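Local coordinates for COG1633: Uncharacterized conserved protein (Magnetospirillum magnetotacticum, PDB 2OH3) that probably binds metal ions in a ferritin-like four-helix bundle as a member of the rubrerythrin family, and carries a zinc ion in this crystal, at residues 107-112 with 134-139; 7-12 with 129-134; 21-26 with 74-79; 58-63 with 121-126. All blocks are in the same frame, centred on the assembly; numbering follows the deposited sequence.

Contact 1: 107-112 with 134-139; sequences RGMEYY and EEAEHV. With ZN (zinc ion), chain B.
Met109 and Tyr112 on helix 94-118 meet Glu135 and Ala136 on helix 122-148 at the metal site of a ferritin-like four-helix bundle, where Glu135 and His138 form the Glu-x-x-His ligand motif of that family. The two segments run nearly antiparallel, at 157°, with their axes 9.0 Å apart at closest approach. CB of Met109, a selenomethionine, lies 3.9 Å from CB of Glu135. Its CG stands anti to the backbone N (chi1 -171°), and this carries SE across to 3.8 Å from CB of Ala136, far from the metal. Tyr112, one turn further along the same helix, offers its ring edge, with CE2 3.9 Å from CG of Glu135. Beyond that point the glutamate chain bends at chi2 (-52°) and delivers OE1 to the zinc at 1.9 Å. One turn later, ND1 of His138 binds the same zinc at 2.1 Å, while its NE2 donates a bent hydrogen bond to OE2 of Glu134 at 3.3 Å, tilted from the imidazole plane, in one of that glutamate's two modelled positions. Glu105 adds a further ligand from helix 94-118. The chemistry is thus divided along a single side chain: CB and CG of Glu135 pack on Met109 CB and the Tyr112 ring edge, and one carboxylate oxygen, OE1, binds the zinc.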
# COMPACT_ATOMS: atom_id res chain seq x y z
N ARG A 107 -1.64 -11.39 -9.14
CA ARG A 107 -1.46 -10.07 -9.74
C ARG A 107 -0.04 -9.89 -10.29
O ARG A 107 0.14 -9.38 -11.37
CB ARG A 107 -1.82 -8.96 -8.75
CG ARG A 107 -3.31 -8.90 -8.46
CD ARG A 107 -3.73 -7.79 -7.48
NE ARG A 107 -5.06 -8.10 -6.94
N GLY A 108 0.97 -10.33 -9.56
CA GLY A 108 2.32 -10.23 -10.06
C GLY A 108 2.53 -11.08 -11.31
O GLY A 108 3.09 -10.61 -12.28
N MSE A 109 2.04 -12.32 -11.28
CA MSE A 109 2.09 -13.22 -12.43
C MSE A 109 1.50 -12.58 -13.63
O MSE A 109 2.08 -12.64 -14.72
CB MSE A 109 1.30 -14.50 -12.15
CG MSE A 109 1.47 -15.58 -13.18
SE MSE A 109 0.16 -16.97 -12.90
CE MSE A 109 -1.40 -16.01 -13.23
N GLU A 110 0.31 -12.01 -13.45
CA GLU A 110 -0.37 -11.36 -14.55
C GLU A 110 0.40 -10.18 -15.13
O GLU A 110 0.39 -10.00 -16.34
CB GLU A 110 -1.77 -10.94 -14.12
CG GLU A 110 -2.72 -12.16 -14.08
CD GLU A 110 -4.13 -11.79 -13.71
OE1 GLU A 110 -4.33 -10.64 -13.22
OE2 GLU A 110 -5.02 -12.65 -13.89
N TYR A 111 1.04 -9.38 -14.29
CA TYR A 111 1.93 -8.32 -14.82
C TYR A 111 3.04 -8.86 -15.71
O TYR A 111 3.34 -8.34 -16.80
CB TYR A 111 2.59 -7.48 -13.72
CG TYR A 111 3.66 -6.58 -14.35
CD1 TYR A 111 3.31 -5.46 -15.06
CD2 TYR A 111 4.99 -6.94 -14.33
CE1 TYR A 111 4.26 -4.67 -15.71
CE2 TYR A 111 5.98 -6.14 -14.96
CZ TYR A 111 5.60 -5.02 -15.63
OH TYR A 111 6.52 -4.23 -16.27
N TYR A 112 3.71 -9.89 -15.24
CA TYR A 112 4.75 -10.51 -16.03
C TYR A 112 4.22 -11.08 -17.35
O TYR A 112 4.81 -10.88 -18.38
CB TYR A 112 5.45 -11.58 -15.22
CG TYR A 112 6.29 -11.02 -14.06
CD1 TYR A 112 7.14 -9.94 -14.23
CD2 TYR A 112 6.19 -11.58 -12.80
CE1 TYR A 112 7.92 -9.44 -13.14
CE2 TYR A 112 6.92 -11.10 -11.72
CZ TYR A 112 7.80 -10.05 -11.89
OH TYR A 112 8.51 -9.59 -10.80
N GLU A 134 7.50 -18.90 -13.00
CA GLU A 134 7.83 -19.11 -11.59
C GLU A 134 6.74 -18.59 -10.64
O GLU A 134 6.43 -19.25 -9.65
CB GLU A 134 9.19 -18.50 -11.23
CG GLU A 134 9.62 -18.68 -9.77
CD GLU A 134 10.22 -20.03 -9.42
OE1 GLU A 134 10.69 -20.77 -10.31
OE2 GLU A 134 10.23 -20.36 -8.21
N GLU A 135 6.15 -17.44 -10.92
CA GLU A 135 5.11 -16.95 -10.06
C GLU A 135 3.95 -17.90 -10.08
O GLU A 135 3.32 -18.10 -9.06
CB GLU A 135 4.70 -15.52 -10.44
CG GLU A 135 5.87 -14.55 -10.24
CD GLU A 135 6.45 -14.67 -8.84
OE1 GLU A 135 5.65 -14.69 -7.91
OE2 GLU A 135 7.67 -14.82 -8.65
N ALA A 136 3.71 -18.53 -11.24
CA ALA A 136 2.65 -19.53 -11.43
C ALA A 136 2.86 -20.74 -10.56
O ALA A 136 1.92 -21.31 -10.01
CB ALA A 136 2.56 -19.95 -12.90
N GLU A 137 4.12 -21.13 -10.38
CA GLU A 137 4.42 -22.23 -9.47
C GLU A 137 4.10 -21.83 -8.05
O GLU A 137 3.76 -22.67 -7.24
CB GLU A 137 5.89 -22.61 -9.55
CG GLU A 137 6.24 -23.28 -10.82
CD GLU A 137 7.73 -23.58 -10.86
OE1 GLU A 137 8.16 -24.56 -10.21
OE2 GLU A 137 8.48 -22.82 -11.53
N HIS A 138 4.22 -20.55 -7.72
CA HIS A 138 3.89 -20.09 -6.35
C HIS A 138 2.41 -20.15 -6.08
O HIS A 138 1.98 -20.53 -4.99
CB HIS A 138 4.36 -18.68 -6.12
CG HIS A 138 5.84 -18.54 -6.22
ND1 HIS A 138 6.48 -17.32 -6.18
CD2 HIS A 138 6.82 -19.47 -6.35
CE1 HIS A 138 7.78 -17.50 -6.31
NE2 HIS A 138 8.02 -18.80 -6.39
N VAL A 139 1.62 -19.80 -7.09
CA VAL A 139 0.18 -19.83 -6.98
C VAL A 139 -0.24 -21.27 -6.75
O VAL A 139 -0.99 -21.54 -5.83
CB VAL A 139 -0.50 -19.24 -8.23
CG1 VAL A 139 -2.00 -19.39 -8.16
CG2 VAL A 139 -0.12 -17.76 -8.36
ZN ZN B . 5.72 -15.40 -6.18

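Contact 2: 7-12 with 129-134; sequences AEFLAH and ADFAAE
Phe9 and Phe131 join helices 6-33 and 122-148 through the interior of the four-helix bundle, and nearly all the surface buried between the two segments belongs to these two rings. Their CA atoms are the nearest pair across the segments, yet they stand 11.1 Å apart, a spacing consistent with diagonal partners in the bundle rather than adjacent helices. The two aromatic side chains span the gap between them. Phe9 has CG anti to its own backbone nitrogen (chi1 -180°), which directs the ring toward helix 122-148; Phe131 reaches back from the other side. The planes are inclined by only 28°, but the rings are slid so far apart, with centroids separated by 5.8 Å, that they barely overlap. What touches is one side of each ring: CZ of Phe9 lies 3.9 Å from CD2 of Phe131. Beside that pair, CE2 of Phe9 is 3.9 Å from CE2 of Phe131. The other helices fill in around the two rings. Phe131 makes edge-to-face contacts with His53 of helix 37-61 and Tyr112 of helix 94-118, and Phe9 rests on Tyr111 and Ala115 of the latter helix. Nearby on the first helix, the turn of the His12 ring is set by stacking on Tyr111 and by a bond to the carbonyl one turn earlier: ND1 of His12 donates to O of Glu8 at 3.0 Å, approaching from the face of that carbonyl plane opposite to the one used by the amide N of His12.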
# COMPACT_ATOMS: atom_id res chain seq x y z
N ALA A 7 13.88 -1.15 -19.05
CA ALA A 7 14.05 -0.32 -17.82
C ALA A 7 12.79 -0.31 -16.98
O ALA A 7 12.83 -0.48 -15.75
CB ALA A 7 14.42 1.10 -18.17
N GLU A 8 11.67 -0.10 -17.68
CA GLU A 8 10.36 -0.12 -17.08
C GLU A 8 10.04 -1.49 -16.50
O GLU A 8 9.54 -1.55 -15.38
CB GLU A 8 9.28 0.27 -18.09
CG GLU A 8 9.31 1.73 -18.45
CD GLU A 8 8.37 2.08 -19.59
OE1 GLU A 8 8.12 1.24 -20.48
OE2 GLU A 8 7.87 3.21 -19.58
N PHE A 9 10.35 -2.55 -17.24
CA PHE A 9 10.11 -3.92 -16.75
C PHE A 9 10.92 -4.22 -15.48
O PHE A 9 10.37 -4.70 -14.48
CB PHE A 9 10.39 -4.95 -17.83
CG PHE A 9 10.17 -6.39 -17.40
CD1 PHE A 9 8.92 -6.95 -17.44
CD2 PHE A 9 11.23 -7.16 -16.95
CE1 PHE A 9 8.72 -8.25 -17.05
CE2 PHE A 9 11.02 -8.45 -16.53
CZ PHE A 9 9.79 -9.00 -16.60
N LEU A 10 12.22 -3.92 -15.51
CA LEU A 10 13.07 -4.16 -14.36
C LEU A 10 12.63 -3.32 -13.15
O LEU A 10 12.67 -3.82 -12.03
CB LEU A 10 14.53 -3.91 -14.72
CG LEU A 10 15.08 -4.90 -15.77
CD1 LEU A 10 16.51 -4.53 -16.08
CD2 LEU A 10 14.94 -6.36 -15.31
N ALA A 11 12.16 -2.10 -13.37
CA ALA A 11 11.61 -1.27 -12.29
C ALA A 11 10.40 -1.91 -11.68
O ALA A 11 10.25 -1.93 -10.44
CB ALA A 11 11.28 0.16 -12.78
N HIS A 12 9.54 -2.47 -12.52
CA HIS A 12 8.38 -3.19 -12.03
C HIS A 12 8.81 -4.42 -11.22
O HIS A 12 8.41 -4.63 -10.08
CB HIS A 12 7.46 -3.60 -13.17
CG HIS A 12 6.43 -2.57 -13.52
ND1 HIS A 12 6.70 -1.50 -14.35
CD2 HIS A 12 5.12 -2.47 -13.18
CE1 HIS A 12 5.60 -0.77 -14.49
NE2 HIS A 12 4.64 -1.34 -13.79
N ALA A 129 8.28 -14.02 -19.43
CA ALA A 129 7.82 -15.42 -19.47
C ALA A 129 8.43 -16.29 -18.38
O ALA A 129 7.75 -17.09 -17.78
CB ALA A 129 8.11 -16.01 -20.80
N ASP A 130 9.73 -16.13 -18.16
CA ASP A 130 10.42 -16.85 -17.13
C ASP A 130 9.84 -16.48 -15.79
O ASP A 130 9.50 -17.38 -15.01
CB ASP A 130 11.93 -16.54 -17.17
CG ASP A 130 12.64 -17.21 -18.35
OD1 ASP A 130 12.06 -18.08 -19.04
OD2 ASP A 130 13.81 -16.87 -18.60
N PHE A 131 9.69 -15.19 -15.53
CA PHE A 131 9.21 -14.72 -14.22
C PHE A 131 7.76 -15.14 -13.98
O PHE A 131 7.41 -15.56 -12.89
CB PHE A 131 9.33 -13.21 -14.05
CG PHE A 131 10.75 -12.69 -13.92
CD1 PHE A 131 11.86 -13.53 -14.04
CD2 PHE A 131 10.96 -11.36 -13.76
CE1 PHE A 131 13.16 -13.01 -13.98
CE2 PHE A 131 12.24 -10.82 -13.68
CZ PHE A 131 13.34 -11.66 -13.82
N ALA A 132 6.91 -15.04 -15.01
CA ALA A 132 5.51 -15.50 -14.94
C ALA A 132 5.37 -16.99 -14.62
O ALA A 132 4.51 -17.37 -13.82
CB ALA A 132 4.83 -15.22 -16.20
N ALA A 133 6.19 -17.83 -15.26
CA ALA A 133 6.17 -19.27 -15.00
C ALA A 133 6.51 -19.58 -13.55
O ALA A 133 5.87 -20.45 -12.94
CB ALA A 133 7.14 -20.02 -15.95
N GLU A 134 7.50 -18.90 -13.00
CA GLU A 134 7.83 -19.11 -11.59
C GLU A 134 6.74 -18.59 -10.64
O GLU A 134 6.43 -19.25 -9.65
CB GLU A 134 9.19 -18.50 -11.23
CG GLU A 134 9.62 -18.68 -9.77
CD GLU A 134 10.22 -20.03 -9.42
OE1 GLU A 134 10.69 -20.77 -10.31
OE2 GLU A 134 10.23 -20.36 -8.21

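Contact 3: 21-26 with 74-79; sequences AERYVE and YRWKTP
Trp76, in the long connection between helices 37-61 and 94-118, packs against Arg23 and Tyr24 of helix 6-33, behind the second shell of the metal site of this four-helix bundle. All three side chains are buried, and the indole makes a different kind of contact with each partner. Arg23 covers one indole face with its hydrocarbon part: its CB sits 3.6 Å from the centroid of the six-membered ring of Trp76, only 6° off the normal, which is a CH-pi contact, and its CG is 3.5 Å from CD2 of Trp76. Toward Tyr24 the same indole turns its edge, giving a T-shaped stack with planes at 89° in which CH2 of Trp76 stands 3.8 Å from CZ of Tyr24. The phenol oxygen of Tyr24 hydrogen-bonds to Glu105, a zinc ligand, which makes Tyr24 the second-shell residue and the indole edge its backing. An alanine at Trp76 would remove both surfaces, and is likely to leave the aliphatic run of Arg23 uncovered and the Tyr24 ring less firmly placed beside Glu105. The dimer interface is close at hand: Arg75 forms a salt bridge with Glu19 of the second subunit, and Glu26 accepts a hydrogen bond from Ser71 of that subunit. Bends at chi2 and chi3 fold the arginine back along its own helix, where NE of Arg23, with its acceptor in the guanidinium plane, donates to OE1 of Glu26 at 3.0 Å, though it meets OE1 from above the carboxylate plane.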
# COMPACT_ATOMS: atom_id res chain seq x y z
N ALA A 21 8.70 -9.12 -0.38
CA ALA A 21 9.49 -9.36 0.81
C ALA A 21 8.91 -8.75 2.07
O ALA A 21 8.91 -9.40 3.10
CB ALA A 21 10.92 -8.88 0.63
N GLU A 22 8.52 -7.48 2.01
CA GLU A 22 7.91 -6.82 3.15
C GLU A 22 6.60 -7.43 3.56
O GLU A 22 6.32 -7.53 4.75
CB GLU A 22 7.60 -5.35 2.83
CG GLU A 22 8.80 -4.47 2.82
CD GLU A 22 8.47 -3.08 2.29
OE1 GLU A 22 7.27 -2.65 2.41
OE2 GLU A 22 9.43 -2.43 1.77
N ARG A 23 5.76 -7.76 2.60
CA ARG A 23 4.42 -8.25 2.91
C ARG A 23 4.44 -9.66 3.51
O ARG A 23 3.66 -9.99 4.40
CB ARG A 23 3.56 -8.30 1.67
CG ARG A 23 3.22 -6.94 1.00
CD ARG A 23 2.23 -6.11 1.74
NE ARG A 23 2.75 -5.59 2.99
CZ ARG A 23 3.75 -4.73 3.15
NH1 ARG A 23 4.40 -4.21 2.13
NH2 ARG A 23 4.11 -4.38 4.37
N TYR A 24 5.28 -10.51 2.93
CA TYR A 24 5.55 -11.84 3.49
C TYR A 24 6.21 -11.88 4.86
O TYR A 24 5.85 -12.73 5.64
CB TYR A 24 6.34 -12.67 2.50
CG TYR A 24 5.49 -13.28 1.40
CD1 TYR A 24 4.47 -14.17 1.71
CD2 TYR A 24 5.74 -13.02 0.07
CE1 TYR A 24 3.69 -14.74 0.74
CE2 TYR A 24 5.00 -13.63 -0.93
CZ TYR A 24 3.94 -14.46 -0.57
OH TYR A 24 3.16 -15.09 -1.50
N VAL A 25 7.19 -11.01 5.15
CA VAL A 25 7.74 -10.94 6.49
C VAL A 25 6.64 -10.63 7.47
O VAL A 25 6.52 -11.25 8.53
CB VAL A 25 8.85 -9.91 6.61
CG1 VAL A 25 9.19 -9.63 8.06
CG2 VAL A 25 10.10 -10.41 5.87
N GLU A 26 5.80 -9.67 7.10
CA GLU A 26 4.66 -9.23 7.90
C GLU A 26 3.68 -10.37 8.16
O GLU A 26 3.29 -10.61 9.31
CB GLU A 26 4.04 -8.04 7.14
CG GLU A 26 2.91 -7.38 7.73
CD GLU A 26 2.60 -6.07 6.96
OE1 GLU A 26 1.98 -6.16 5.88
OE2 GLU A 26 2.99 -4.97 7.43
N TYR A 74 2.67 -1.32 -8.05
CA TYR A 74 3.39 -2.48 -7.51
C TYR A 74 2.90 -2.94 -6.14
O TYR A 74 3.13 -4.08 -5.81
CB TYR A 74 4.93 -2.24 -7.51
CG TYR A 74 5.31 -1.09 -6.59
CD1 TYR A 74 5.43 -1.30 -5.22
CD2 TYR A 74 5.48 0.22 -7.07
CE1 TYR A 74 5.71 -0.28 -4.37
CE2 TYR A 74 5.80 1.27 -6.19
CZ TYR A 74 5.90 0.98 -4.84
OH TYR A 74 6.19 1.92 -3.91
N ARG A 75 2.26 -2.08 -5.35
CA ARG A 75 1.78 -2.50 -4.02
C ARG A 75 0.76 -3.64 -4.10
O ARG A 75 -0.11 -3.66 -4.96
CB ARG A 75 1.16 -1.34 -3.26
CG ARG A 75 2.14 -0.41 -2.63
CD ARG A 75 1.40 0.61 -1.84
NE ARG A 75 2.31 1.37 -1.00
CZ ARG A 75 1.92 2.23 -0.08
NH1 ARG A 75 0.65 2.52 0.04
NH2 ARG A 75 2.81 2.87 0.65
N TRP A 76 0.82 -4.56 -3.15
CA TRP A 76 -0.29 -5.48 -2.93
C TRP A 76 -1.59 -4.73 -2.67
O TRP A 76 -1.59 -3.63 -2.09
CB TRP A 76 0.01 -6.42 -1.75
CG TRP A 76 1.04 -7.44 -2.05
CD1 TRP A 76 2.04 -7.39 -3.00
CD2 TRP A 76 1.24 -8.67 -1.34
NE1 TRP A 76 2.82 -8.53 -2.94
CE2 TRP A 76 2.36 -9.32 -1.92
CE3 TRP A 76 0.57 -9.29 -0.29
CZ2 TRP A 76 2.80 -10.56 -1.50
CZ3 TRP A 76 1.02 -10.54 0.13
CH2 TRP A 76 2.12 -11.15 -0.48
N LYS A 77 -2.69 -5.31 -3.13
CA LYS A 77 -4.03 -4.75 -2.95
C LYS A 77 -4.31 -4.72 -1.45
O LYS A 77 -3.82 -5.55 -0.73
CB LYS A 77 -5.08 -5.62 -3.67
CG LYS A 77 -6.30 -4.91 -4.25
CD LYS A 77 -7.57 -5.84 -4.28
CE LYS A 77 -8.84 -5.16 -4.84
NZ LYS A 77 -8.76 -4.70 -6.29
N THR A 78 -5.04 -3.74 -0.96
CA THR A 78 -5.36 -3.74 0.47
C THR A 78 -6.37 -4.89 0.68
O THR A 78 -7.22 -5.13 -0.18
CB THR A 78 -5.91 -2.36 0.99
OG1 THR A 78 -7.13 -2.04 0.34
CG2 THR A 78 -4.87 -1.22 0.77
N PRO A 79 -6.28 -5.60 1.81
CA PRO A 79 -7.16 -6.75 2.06
C PRO A 79 -8.58 -6.30 2.43
O PRO A 79 -8.81 -5.11 2.56
CB PRO A 79 -6.48 -7.44 3.24
CG PRO A 79 -5.81 -6.32 3.99
CD PRO A 79 -5.34 -5.36 2.92

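Contact 4: 58-63 with 121-126; sequences KQRSRA and DPEVKR
Glu123 reaches from the first turn of helix 122-148 toward Arg60, on helix 37-61, in a thin polar contact at the bundle surface. Its path from the backbone explains the link. CB points at the 58-63 segment, and CG lies anti to the backbone nitrogen (chi1 -171°); the side chain also rests on Leu6 of helix 6-33. A bend at chi2 (68°) then swings the carboxylate along its own helix to Arg126. There OE1 of Glu123 accepts from NE of Arg126 at 2.9 Å, met from above the carboxylate plane, and OE2 of Glu123 takes NH2 of Arg126 at 3.1 Å on its syn side but tilted from that plane. Both bonds are almost straight and lie in the guanidinium plane, a side-on, two-nitrogen grip. Across the contact, OE2 also draws NH1 of Arg60, but at 3.8 Å and well out of that guanidinium's plane, making a long salt bridge of charge alone. NH1 of Arg60 and NH2 of Arg126 come equally close, 3.8 Å, around the shared anion. A glutamine in place of Glu123 would take away the negative charge, and would probably leave Arg60 and Arg126 as neighbouring cations without their common mate. The backbone here is capped as well: N of Glu123 donates to OD1 of Asp121 at 3.1 Å. The N-cap of Asp121 is the classic start of a helix; beside it Arg60, Glu123 and Arg126 form a surface salt-bridge network between two bundle helices.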
# COMPACT_ATOMS: atom_id res chain seq x y z
N LYS A 58 18.20 -6.66 -9.30
CA LYS A 58 19.03 -5.50 -8.99
C LYS A 58 20.37 -5.51 -9.76
O LYS A 58 20.84 -4.46 -10.22
CB LYS A 58 19.28 -5.39 -7.49
CG LYS A 58 18.04 -4.84 -6.76
CD LYS A 58 18.11 -5.01 -5.22
CE LYS A 58 16.80 -4.58 -4.54
NZ LYS A 58 16.93 -4.65 -3.05
N GLN A 59 20.96 -6.70 -9.88
CA GLN A 59 22.17 -6.84 -10.68
C GLN A 59 21.87 -6.46 -12.14
O GLN A 59 22.59 -5.68 -12.73
CB GLN A 59 22.78 -8.24 -10.54
CG GLN A 59 23.79 -8.34 -9.39
CD GLN A 59 25.15 -7.73 -9.72
OE1 GLN A 59 25.59 -6.76 -9.09
NE2 GLN A 59 25.82 -8.29 -10.73
N ARG A 60 20.78 -6.96 -12.70
CA ARG A 60 20.39 -6.58 -14.07
C ARG A 60 20.22 -5.06 -14.27
O ARG A 60 20.62 -4.47 -15.30
CB ARG A 60 19.08 -7.30 -14.47
CG ARG A 60 19.17 -8.79 -14.48
CD ARG A 60 17.85 -9.41 -14.98
NE ARG A 60 17.94 -10.87 -14.90
CZ ARG A 60 18.59 -11.64 -15.76
NH1 ARG A 60 19.20 -11.12 -16.82
NH2 ARG A 60 18.63 -12.95 -15.57
N SER A 61 19.66 -4.42 -13.25
CA SER A 61 19.19 -3.05 -13.38
C SER A 61 20.28 -2.03 -13.23
O SER A 61 20.06 -0.86 -13.54
CB SER A 61 18.08 -2.77 -12.37
OG SER A 61 18.61 -2.87 -11.06
N ARG A 62 21.47 -2.47 -12.80
CA ARG A 62 22.62 -1.57 -12.72
C ARG A 62 22.96 -0.99 -14.09
O ARG A 62 23.56 0.05 -14.18
CB ARG A 62 23.85 -2.32 -12.22
CG ARG A 62 23.81 -2.78 -10.80
CD ARG A 62 24.96 -3.78 -10.54
NE ARG A 62 26.29 -3.21 -10.78
N ALA A 63 22.60 -1.69 -15.15
CA ALA A 63 22.90 -1.21 -16.51
C ALA A 63 22.00 -0.07 -16.93
O ALA A 63 22.25 0.57 -17.94
CB ALA A 63 22.75 -2.34 -17.49
N ASP A 121 10.55 -5.68 -26.90
CA ASP A 121 11.91 -5.99 -26.51
C ASP A 121 11.98 -7.49 -26.17
O ASP A 121 11.26 -7.96 -25.28
CB ASP A 121 12.34 -5.13 -25.31
CG ASP A 121 13.84 -5.25 -24.98
OD1 ASP A 121 14.47 -6.29 -25.32
OD2 ASP A 121 14.39 -4.27 -24.42
N PRO A 122 12.82 -8.25 -26.89
CA PRO A 122 12.92 -9.71 -26.65
C PRO A 122 13.35 -10.08 -25.23
O PRO A 122 12.90 -11.11 -24.73
CB PRO A 122 13.97 -10.17 -27.66
CG PRO A 122 14.07 -9.10 -28.64
CD PRO A 122 13.70 -7.82 -27.99
N GLU A 123 14.19 -9.27 -24.59
CA GLU A 123 14.54 -9.52 -23.18
C GLU A 123 13.35 -9.42 -22.22
O GLU A 123 13.26 -10.15 -21.23
CB GLU A 123 15.64 -8.57 -22.75
CG GLU A 123 16.26 -8.87 -21.37
CD GLU A 123 17.07 -10.17 -21.29
OE1 GLU A 123 16.93 -11.06 -22.16
OE2 GLU A 123 17.83 -10.29 -20.31
N VAL A 124 12.44 -8.51 -22.51
CA VAL A 124 11.26 -8.35 -21.68
C VAL A 124 10.38 -9.58 -21.90
O VAL A 124 9.90 -10.18 -20.93
CB VAL A 124 10.54 -7.05 -21.98
CG1 VAL A 124 9.21 -6.98 -21.24
CG2 VAL A 124 11.43 -5.84 -21.56
N LYS A 125 10.25 -9.97 -23.16
CA LYS A 125 9.57 -11.21 -23.53
C LYS A 125 10.14 -12.43 -22.79
O LYS A 125 9.40 -13.24 -22.26
CB LYS A 125 9.65 -11.43 -25.04
CG LYS A 125 8.79 -10.45 -25.87
CD LYS A 125 8.74 -10.85 -27.37
CE LYS A 125 7.71 -10.04 -28.10
NZ LYS A 125 6.43 -9.85 -27.29
N ARG A 126 11.47 -12.52 -22.72
CA ARG A 126 12.13 -13.65 -22.13
C ARG A 126 11.97 -13.63 -20.61
O ARG A 126 11.55 -14.60 -20.03
CB ARG A 126 13.63 -13.64 -22.50
CG ARG A 126 14.40 -14.93 -22.15
CD ARG A 126 15.90 -14.78 -22.44
NE ARG A 126 16.56 -13.87 -21.50
CZ ARG A 126 17.10 -14.21 -20.33
NH1 ARG A 126 17.06 -15.45 -19.88
NH2 ARG A 126 17.67 -13.29 -19.56

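In the fold
From the N terminus, segment 7-12 opens contact 2, whose loop encloses both contact 3 and contact 4. Contact 3 starts at 21-26 and closes at 74-79, fastening the long connection onto helix 6-33; contact 4 has already opened at 58-63, so the two cross. Segment 107-112 then opens contact 1, after contact 3 has closed. On helix 122-148 the remaining closures follow in order: contact 4 at 121-126, contact 2 at 129-134 and contact 1 at 134-139, with Glu134 shared by the last two. Contact 1 therefore crosses both 2 and 4. Contacts 1, 2 and 4 tie this last helix to the other three.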